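Local atomic coordinates of glycerol dehydrogenase (Bacillus coagulans, PDB entry 6CSJ), a protein that catalyses the NAD-dependent oxidation of glycerol and probably related polyols, and in this engineered double mutant shows an acquired D-lactate dehydrogenase activity. Residues A[174-179]-A[198-203]; A[179-184]-A[338-343]; A[306-311]-A[354-359]. The protein carries 2 engineered substitutions. All blocks are in the same frame, centred on the assembly; numbering follows the deposited sequence.

Contact 1: A[174-179]-A[198-203]; sequences ATYFEA and AAIALA
Ala-203 presses its CB against Thr-175, Tyr-176 and Ala-179, where two helices of the all-helical C-terminal domain, 175-185 and 197-221, pack as a roughly antiparallel pair. Their short segments run at 146° to each other with axes 8.9 Å apart, consistent with the small residues between them: Ala-179 and Ala-203 both point toward the opposite helix, their CB atoms 4.0 Å apart. Beside them the CG2 methyl of Thr-175 reaches the CB of Ala-203 at 3.8 Å. With chi1 at -52° this methyl lies across from the threonine's own amide nitrogen and OG1 turns the other way, where it makes hydrogen bonds to Ser-241 OG and to Ala-172 O, three residues earlier, at the end of helix 162-173. The threonine thus shows carbon to one helix and oxygen to another, 228-248.

One turn earlier on helix 197-221, Ile-200 reaches across. CG1 is anti to its backbone N (chi1 -165°), and the chain then bends so that the CD1 tip comes to the CB of Ala-179, at 3.6 Å. The same methyl lies obliquely beside the Tyr-176 ring, its distance to CE1 being 4.2 Å. Tyr-176 itself departs along the side of the interface, and its ring takes up a cation-pi contact with Lys-204, the residue next after the segment.

Further out, Tyr-207, farther along helix 197-221, meets the Phe-177 ring edge-to-face; Phe-177 also touches helix 290-303, and Ala-174 touches helix 271-285. Both carboxylate oxygens of Glu-178 are hydrogen-bonded, to His-254 ND1 of helix 252-259 and to Ala-251 N just before it. Back at the interface, the carbonyl oxygen of Ala-203 lies 3.5 Å from the CB of Tyr-176.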
loop_
_atom_site.group_PDB
_atom_site.type_symbol
_atom_site.label_atom_id
_atom_site.label_comp_id
_atom_site.label_asym_id
_atom_site.label_seq_id
_atom_site.Cartn_x
_atom_site.Cartn_y
_atom_site.Cartn_z
ATOM N N ALA A 174 0.960 -9.817 -3.866
ATOM C CA ALA A 174 -0.425 -10.179 -4.143
ATOM C C ALA A 174 -0.961 -9.651 -5.464
ATOM O O ALA A 174 -1.887 -10.242 -6.022
ATOM C CB ALA A 174 -1.324 -9.686 -3.021
ATOM N N THR A 175 -0.388 -8.558 -5.970
ATOM C CA THR A 175 -1.028 -7.777 -7.032
ATOM C C THR A 175 -1.360 -8.550 -8.300
ATOM O O THR A 175 -2.482 -8.451 -8.789
ATOM C CB THR A 175 -0.192 -6.541 -7.410
ATOM O OG1 THR A 175 0.118 -5.784 -6.230
ATOM C CG2 THR A 175 -0.956 -5.659 -8.415
ATOM N N TYR A 176 -0.397 -9.301 -8.836
ATOM C CA TYR A 176 -0.633 -10.078 -10.060
ATOM C C TYR A 176 -1.711 -11.154 -9.879
ATOM O O TYR A 176 -2.579 -11.315 -10.741
ATOM C CB TYR A 176 0.656 -10.737 -10.566
ATOM C CG TYR A 176 0.422 -11.601 -11.796
ATOM C CD1 TYR A 176 -0.136 -11.054 -12.954
ATOM C CD2 TYR A 176 0.724 -12.968 -11.794
ATOM C CE1 TYR A 176 -0.364 -11.831 -14.073
ATOM C CE2 TYR A 176 0.495 -13.754 -12.917
ATOM C CZ TYR A 176 -0.046 -13.173 -14.050
ATOM O OH TYR A 176 -0.280 -13.939 -15.164
ATOM N N PHE A 177 -1.653 -11.876 -8.761
ATOM C CA PHE A 177 -2.558 -12.990 -8.524
ATOM C C PHE A 177 -4.005 -12.520 -8.348
ATOM O O PHE A 177 -4.947 -13.151 -8.871
ATOM C CB PHE A 177 -2.082 -13.814 -7.322
ATOM C CG PHE A 177 -0.704 -14.385 -7.500
ATOM C CD1 PHE A 177 -0.453 -15.338 -8.492
ATOM C CD2 PHE A 177 0.356 -13.944 -6.714
ATOM C CE1 PHE A 177 0.832 -15.850 -8.692
ATOM C CE2 PHE A 177 1.637 -14.467 -6.901
ATOM C CZ PHE A 177 1.871 -15.434 -7.879
ATOM N N GLU A 178 -4.168 -11.399 -7.640
ATOM C CA GLU A 178 -5.483 -10.791 -7.419
ATOM C C GLU A 178 -6.052 -10.208 -8.700
ATOM O O GLU A 178 -7.243 -10.380 -8.981
ATOM C CB GLU A 178 -5.423 -9.733 -6.312
ATOM C CG GLU A 178 -5.059 -10.334 -4.960
ATOM C CD GLU A 178 -5.377 -9.435 -3.784
ATOM O OE1 GLU A 178 -4.701 -8.395 -3.591
ATOM O OE2 GLU A 178 -6.309 -9.795 -3.035
ATOM N N ALA A 179 -5.200 -9.539 -9.479
ATOM C CA ALA A 179 -5.600 -8.974 -10.780
ATOM C C ALA A 179 -5.923 -10.058 -11.802
ATOM O O ALA A 179 -6.902 -9.941 -12.547
ATOM C CB ALA A 179 -4.520 -8.046 -11.312
ATOM N N ALA A 198 -3.295 -2.846 -19.990
ATOM C CA ALA A 198 -2.267 -2.064 -19.297
ATOM C C ALA A 198 -2.134 -2.456 -17.817
ATOM O O ALA A 198 -1.025 -2.686 -17.338
ATOM C CB ALA A 198 -2.545 -0.576 -19.426
ATOM N N ALA A 199 -3.253 -2.565 -17.108
ATOM C CA ALA A 199 -3.210 -2.846 -15.664
ATOM C C ALA A 199 -2.697 -4.246 -15.326
ATOM O O ALA A 199 -1.920 -4.417 -14.377
ATOM C CB ALA A 199 -4.582 -2.621 -15.035
ATOM N N ILE A 200 -3.128 -5.247 -16.090
ATOM C CA ILE A 200 -2.668 -6.627 -15.869
ATOM C C ILE A 200 -1.174 -6.753 -16.223
ATOM O O ILE A 200 -0.425 -7.423 -15.515
ATOM C CB ILE A 200 -3.583 -7.684 -16.580
ATOM C CG1 ILE A 200 -3.323 -9.096 -16.065
ATOM C CG2 ILE A 200 -3.421 -7.680 -18.093
ATOM C CD1 ILE A 200 -3.715 -9.306 -14.621
ATOM N N ALA A 201 -0.738 -6.064 -17.273
ATOM C CA ALA A 201 0.687 -6.005 -17.628
ATOM C C ALA A 201 1.554 -5.358 -16.534
ATOM O O ALA A 201 2.636 -5.854 -16.230
ATOM C CB ALA A 201 0.869 -5.278 -18.946
ATOM N N LEU A 202 1.074 -4.264 -15.943
ATOM C CA LEU A 202 1.772 -3.616 -14.825
ATOM C C LEU A 202 1.773 -4.488 -13.556
ATOM O O LEU A 202 2.771 -4.535 -12.834
ATOM C CB LEU A 202 1.188 -2.225 -14.537
ATOM C CG LEU A 202 1.412 -1.183 -15.646
ATOM C CD1 LEU A 202 0.718 0.124 -15.326
ATOM C CD2 LEU A 202 2.888 -0.901 -15.897
ATOM N N ALA A 203 0.666 -5.182 -13.303
ATOM C CA ALA A 203 0.585 -6.143 -12.201
ATOM C C ALA A 203 1.580 -7.306 -12.369
ATOM O O ALA A 203 2.233 -7.723 -11.413
ATOM C CB ALA A 203 -0.834 -6.676 -12.086
#

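Contact 2: A[179-184]-A[338-343]; sequences ARATKR and NMPFEV
Ala-181 faces the loop at Met-339 and Pro-340, in a helix-to-loop packing of the helical C-terminal domain, and most of what joins them is apolar. Its CB lies 3.9 Å from the SD of Met-339, whose chain bends at both chi2 and chi3 as it runs past the helix. The same CB is 4.2 Å from the CD of Pro-340. One turn on, the CB of Arg-184 rests on the CG of that proline ring at 4.0 Å; its extended chain then carries the guanidinium away from the loop, with the CD of Arg-180 over one face of the group, near its rim.

Polar atoms come close here without bonding across. Thr-182 and Asn-338 lie side by side and point the same way, OG1 of Thr-182 being 3.6 Å from the CB of Asn-338. Each has its own partner: the threonine hydroxyl bonds to Glu-178 O within its helix, and the amide nitrogen ND2 of Asn-338 to Leu-250 O. The carbonyl oxygens of Ala-181 and Asn-338 are 3.4 Å apart, two acceptors, so no hydrogen bond joins them.

The 338-343 loop, on its way from helix 319-329 to helix 345-365, thus lies against helix 175-185, while Met-339 also touches Gln-282 of helix 271-285.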
loop_
_atom_site.group_PDB
_atom_site.type_symbol
_atom_site.label_atom_id
_atom_site.label_comp_id
_atom_site.label_asym_id
_atom_site.label_seq_id
_atom_site.Cartn_x
_atom_site.Cartn_y
_atom_site.Cartn_z
ATOM N N ALA A 179 -5.200 -9.539 -9.479
ATOM C CA ALA A 179 -5.600 -8.974 -10.780
ATOM C C ALA A 179 -5.923 -10.058 -11.802
ATOM O O ALA A 179 -6.902 -9.941 -12.547
ATOM C CB ALA A 179 -4.520 -8.046 -11.312
ATOM N N ARG A 180 -5.094 -11.105 -11.848
ATOM C CA ARG A 180 -5.334 -12.274 -12.714
ATOM C C ARG A 180 -6.692 -12.896 -12.412
ATOM O O ARG A 180 -7.470 -13.163 -13.325
ATOM C CB ARG A 180 -4.237 -13.326 -12.531
ATOM C CG ARG A 180 -4.327 -14.514 -13.484
ATOM C CD ARG A 180 -3.110 -15.436 -13.370
ATOM N NE ARG A 180 -3.081 -16.136 -12.088
ATOM C CZ ARG A 180 -2.124 -16.993 -11.706
ATOM N NH1 ARG A 180 -1.089 -17.251 -12.492
ATOM N NH2 ARG A 180 -2.189 -17.588 -10.518
ATOM N N ALA A 181 -6.962 -13.115 -11.128
ATOM C CA ALA A 181 -8.241 -13.683 -10.694
ATOM C C ALA A 181 -9.438 -12.836 -11.139
ATOM O O ALA A 181 -10.398 -13.360 -11.707
ATOM C CB ALA A 181 -8.243 -13.858 -9.180
ATOM N N THR A 182 -9.357 -11.532 -10.882
ATOM C CA THR A 182 -10.405 -10.585 -11.242
ATOM C C THR A 182 -10.657 -10.539 -12.752
ATOM O O THR A 182 -11.810 -10.548 -13.191
ATOM C CB THR A 182 -10.084 -9.171 -10.727
ATOM O OG1 THR A 182 -9.960 -9.181 -9.294
ATOM C CG2 THR A 182 -11.175 -8.184 -11.131
ATOM N N LYS A 183 -9.590 -10.507 -13.545
ATOM C CA LYS A 183 -9.743 -10.503 -15.003
ATOM C C LYS A 183 -10.345 -11.824 -15.514
ATOM O O LYS A 183 -11.229 -11.801 -16.380
ATOM C CB LYS A 183 -8.415 -10.220 -15.689
ATOM C CG LYS A 183 -8.531 -9.870 -17.168
ATOM C CD LYS A 183 -7.194 -9.418 -17.715
ATOM C CE LYS A 183 -7.339 -8.664 -19.023
ATOM N NZ LYS A 183 -7.788 -9.566 -20.111
ATOM N N ARG A 184 -9.880 -12.954 -14.961
ATOM C CA ARG A 184 -10.447 -14.279 -15.258
ATOM C C ARG A 184 -11.936 -14.318 -14.960
ATOM O O ARG A 184 -12.716 -14.811 -15.767
ATOM C CB ARG A 184 -9.760 -15.388 -14.442
ATOM C CG ARG A 184 -8.696 -16.189 -15.171
ATOM C CD ARG A 184 -7.931 -17.067 -14.173
ATOM N NE ARG A 184 -6.579 -17.419 -14.632
ATOM C CZ ARG A 184 -5.635 -18.016 -13.893
ATOM N NH1 ARG A 184 -5.839 -18.335 -12.619
ATOM N NH2 ARG A 184 -4.450 -18.290 -14.443
ATOM N N ASN A 338 -14.289 -11.778 -6.049
ATOM C CA ASN A 338 -13.690 -11.572 -7.378
ATOM C C ASN A 338 -12.940 -12.798 -7.897
ATOM O O ASN A 338 -12.508 -12.798 -9.054
ATOM C CB ASN A 338 -12.759 -10.358 -7.391
ATOM C CG ASN A 338 -13.504 -9.046 -7.302
ATOM O OD1 ASN A 338 -14.671 -8.936 -7.703
ATOM N ND2 ASN A 338 -12.824 -8.031 -6.785
ATOM N N MET A 339 -12.775 -13.828 -7.060
ATOM C CA MET A 339 -12.273 -15.121 -7.536
ATOM C C MET A 339 -13.229 -15.674 -8.610
ATOM O O MET A 339 -14.443 -15.489 -8.502
ATOM C CB MET A 339 -12.147 -16.114 -6.378
ATOM C CG MET A 339 -11.131 -15.750 -5.289
ATOM S SD MET A 339 -9.464 -15.345 -5.841
ATOM C CE MET A 339 -8.864 -16.952 -6.394
ATOM N N PRO A 340 -12.699 -16.336 -9.658
ATOM C CA PRO A 340 -13.572 -16.834 -10.740
ATOM C C PRO A 340 -14.300 -18.162 -10.426
ATOM O O PRO A 340 -14.633 -18.912 -11.325
ATOM C CB PRO A 340 -12.592 -16.989 -11.911
ATOM C CG PRO A 340 -11.295 -17.341 -11.255
ATOM C CD PRO A 340 -11.278 -16.661 -9.909
ATOM N N PHE A 341 -14.543 -18.444 -9.151
ATOM C CA PHE A 341 -15.293 -19.621 -8.708
ATOM C C PHE A 341 -16.048 -19.265 -7.421
ATOM O O PHE A 341 -15.794 -18.222 -6.822
ATOM C CB PHE A 341 -14.363 -20.837 -8.489
ATOM C CG PHE A 341 -13.085 -20.524 -7.748
ATOM C CD1 PHE A 341 -13.044 -20.505 -6.352
ATOM C CD2 PHE A 341 -11.914 -20.268 -8.448
ATOM C CE1 PHE A 341 -11.865 -20.230 -5.674
ATOM C CE2 PHE A 341 -10.723 -19.990 -7.766
ATOM C CZ PHE A 341 -10.709 -19.974 -6.372
ATOM N N GLU A 342 -16.971 -20.128 -7.009
ATOM C CA GLU A 342 -17.728 -19.919 -5.779
ATOM C C GLU A 342 -16.820 -20.119 -4.558
ATOM O O GLU A 342 -15.978 -21.013 -4.533
ATOM C CB GLU A 342 -18.938 -20.859 -5.705
ATOM C CG GLU A 342 -19.765 -20.704 -4.428
ATOM C CD GLU A 342 -21.152 -21.347 -4.503
ATOM O OE1 GLU A 342 -21.708 -21.518 -5.612
ATOM O OE2 GLU A 342 -21.697 -21.665 -3.427
ATOM N N VAL A 343 -17.023 -19.273 -3.555
ATOM C CA VAL A 343 -16.237 -19.262 -2.333
ATOM C C VAL A 343 -17.165 -19.381 -1.130
ATOM O O VAL A 343 -18.210 -18.746 -1.095
ATOM C CB VAL A 343 -15.450 -17.939 -2.205
ATOM C CG1 VAL A 343 -14.672 -17.897 -0.886
ATOM C CG2 VAL A 343 -14.533 -17.761 -3.411
#

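Contact 3: A[306-311]-A[354-359]; sequences PVTLGD and TADSVG
An ST motif at Thr-308 shapes the loop that Asp-356 grips from the side of the C-terminal helix: OG1 of Thr-308 accepts the backbone N-H of Asp-311 at 2.9 Å. The amide that follows Thr-308 is held from outside the loop. Leu-309 N donates to OD1 of Asp-356, 2.9 Å away with 151° at the hydrogen, and the oxygen receives it on its anti lone pair, away from OD2. The carboxylate gets there because chi1 of 177° puts CG across from the aspartate's amide nitrogen, which swings the group out from the helix toward the loop. Around this bond the fit is carbon on carbon as well as on oxygen: the CB of Thr-308 is 3.4 Å from the same OD1, and the Leu-309 side chain crosses that of Asp-356 at about a right angle, CD1 lying 4.0 Å from the aspartate CB. An alanine at Asp-356 would take away the acceptor, and the Leu-309 amide would probably be left without its mate in a buried place, with a gap beside Thr-308.

This is a loop-to-helix junction of the helical domain, joining the connection after helix 290-303 to helix 345-365. Asp-311 closes the loop on itself, OD2 taking the amide N of Val-307 at 3.0 Å, while its OD1 forms a salt bridge with Lys-363.

One turn beyond Asp-356, Gly-359 brings its CA to 3.3 Å from the carbonyl oxygen of Val-307, a nearly straight CA-H...O contact; the absence of a side chain lets the two come this near. The CG2 methyl of Thr-308 covers the same glycine, 3.7 Å from its carbonyl carbon.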
loop_
_atom_site.group_PDB
_atom_site.type_symbol
_atom_site.label_atom_id
_atom_site.label_comp_id
_atom_site.label_asym_id
_atom_site.label_seq_id
_atom_site.Cartn_x
_atom_site.Cartn_y
_atom_site.Cartn_z
ATOM N N PRO A 306 6.399 -13.551 6.027
ATOM C CA PRO A 306 5.776 -14.717 6.664
ATOM C C PRO A 306 5.108 -15.685 5.672
ATOM O O PRO A 306 4.463 -15.245 4.716
ATOM C CB PRO A 306 4.736 -14.081 7.594
ATOM C CG PRO A 306 4.392 -12.797 6.940
ATOM C CD PRO A 306 5.661 -12.308 6.326
ATOM N N VAL A 307 5.296 -16.989 5.899
ATOM C CA VAL A 307 4.607 -18.056 5.141
ATOM C C VAL A 307 3.812 -19.037 6.037
ATOM O O VAL A 307 3.346 -20.068 5.564
ATOM C CB VAL A 307 5.590 -18.845 4.247
ATOM C CG1 VAL A 307 6.245 -17.918 3.243
ATOM C CG2 VAL A 307 6.651 -19.586 5.074
ATOM N N THR A 308 3.664 -18.714 7.320
ATOM C CA THR A 308 2.829 -19.480 8.238
ATOM C C THR A 308 2.080 -18.518 9.159
ATOM O O THR A 308 2.417 -17.334 9.246
ATOM C CB THR A 308 3.668 -20.439 9.106
ATOM O OG1 THR A 308 4.500 -19.685 10.000
ATOM C CG2 THR A 308 4.531 -21.340 8.257
ATOM N N LEU A 309 1.074 -19.050 9.846
ATOM C CA LEU A 309 0.390 -18.324 10.917
ATOM C C LEU A 309 1.334 -18.052 12.085
ATOM O O LEU A 309 1.259 -16.994 12.704
ATOM C CB LEU A 309 -0.856 -19.090 11.381
ATOM C CG LEU A 309 -1.977 -19.128 10.342
ATOM C CD1 LEU A 309 -3.023 -20.162 10.738
ATOM C CD2 LEU A 309 -2.611 -17.750 10.159
ATOM N N GLY A 310 2.227 -18.997 12.368
ATOM C CA GLY A 310 3.325 -18.797 13.321
ATOM C C GLY A 310 4.148 -17.554 13.040
ATOM O O GLY A 310 4.400 -16.763 13.947
ATOM N N ASP A 311 4.532 -17.355 11.777
ATOM C CA ASP A 311 5.306 -16.166 11.375
ATOM C C ASP A 311 4.545 -14.845 11.616
ATOM O O ASP A 311 5.168 -13.787 11.714
ATOM C CB ASP A 311 5.730 -16.235 9.895
ATOM C CG ASP A 311 6.701 -17.375 9.588
ATOM O OD1 ASP A 311 7.277 -17.977 10.526
ATOM O OD2 ASP A 311 6.900 -17.665 8.386
ATOM N N THR A 354 -4.353 -24.829 5.267
ATOM C CA THR A 354 -3.484 -25.544 4.336
ATOM C C THR A 354 -2.304 -24.667 3.883
ATOM O O THR A 354 -1.189 -25.174 3.706
ATOM C CB THR A 354 -4.288 -26.113 3.144
ATOM O OG1 THR A 354 -5.327 -26.969 3.651
ATOM C CG2 THR A 354 -3.395 -26.907 2.185
ATOM N N ALA A 355 -2.527 -23.361 3.729
ATOM C CA ALA A 355 -1.421 -22.432 3.470
ATOM C C ALA A 355 -0.378 -22.490 4.588
ATOM O O ALA A 355 0.831 -22.547 4.322
ATOM C CB ALA A 355 -1.940 -21.012 3.296
ATOM N N ASP A 356 -0.864 -22.491 5.831
ATOM C CA ASP A 356 -0.013 -22.680 7.007
ATOM C C ASP A 356 0.742 -24.017 6.966
ATOM O O ASP A 356 1.940 -24.042 7.245
ATOM C CB ASP A 356 -0.833 -22.531 8.303
ATOM C CG ASP A 356 -0.014 -22.798 9.543
ATOM O OD1 ASP A 356 0.741 -21.901 9.982
ATOM O OD2 ASP A 356 -0.120 -23.916 10.080
ATOM N N SER A 357 0.061 -25.108 6.597
ATOM C CA SER A 357 0.721 -26.426 6.458
ATOM C C SER A 357 1.776 -26.425 5.343
ATOM O O SER A 357 2.858 -26.968 5.535
ATOM C CB SER A 357 -0.293 -27.558 6.203
ATOM O OG SER A 357 -1.340 -27.579 7.165
ATOM N N VAL A 358 1.458 -25.820 4.192
ATOM C CA VAL A 358 2.407 -25.708 3.066
ATOM C C VAL A 358 3.652 -24.898 3.468
ATOM O O VAL A 358 4.777 -25.281 3.149
ATOM C CB VAL A 358 1.729 -25.105 1.799
ATOM C CG1 VAL A 358 2.746 -24.675 0.756
ATOM C CG2 VAL A 358 0.777 -26.113 1.179
ATOM N N GLY A 359 3.444 -23.792 4.166
ATOM C CA GLY A 359 4.550 -22.970 4.651
ATOM C C GLY A 359 5.465 -23.696 5.622
ATOM O O GLY A 359 6.692 -23.630 5.490
#

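In the fold
Contacts 1 and 2 are neighbours, their centres 12 Å apart: both use helix 175-185, their segments overlap at Ala-179, which takes part only in contact 1, and the CD1 methyl of Ile-200 also touches the backbone of Arg-180. Contact 1 is buried helix-on-helix apolar packing of alanines, Thr-175 and Ile-200 beside the Tyr-176 ring. Contact 2, farther out along the same helix, sets that helix against a loop and is only partly buried, with exposed Arg-184 and Pro-340 at its margin. Contact 3 stands apart, about 11 Å from contact 1 at the nearest atoms, and is largely buried though far from the chain's centre. It alone has a hydrogen bond between its segments. The loop of contact 2 leads into helix 345-365, which contact 3 uses.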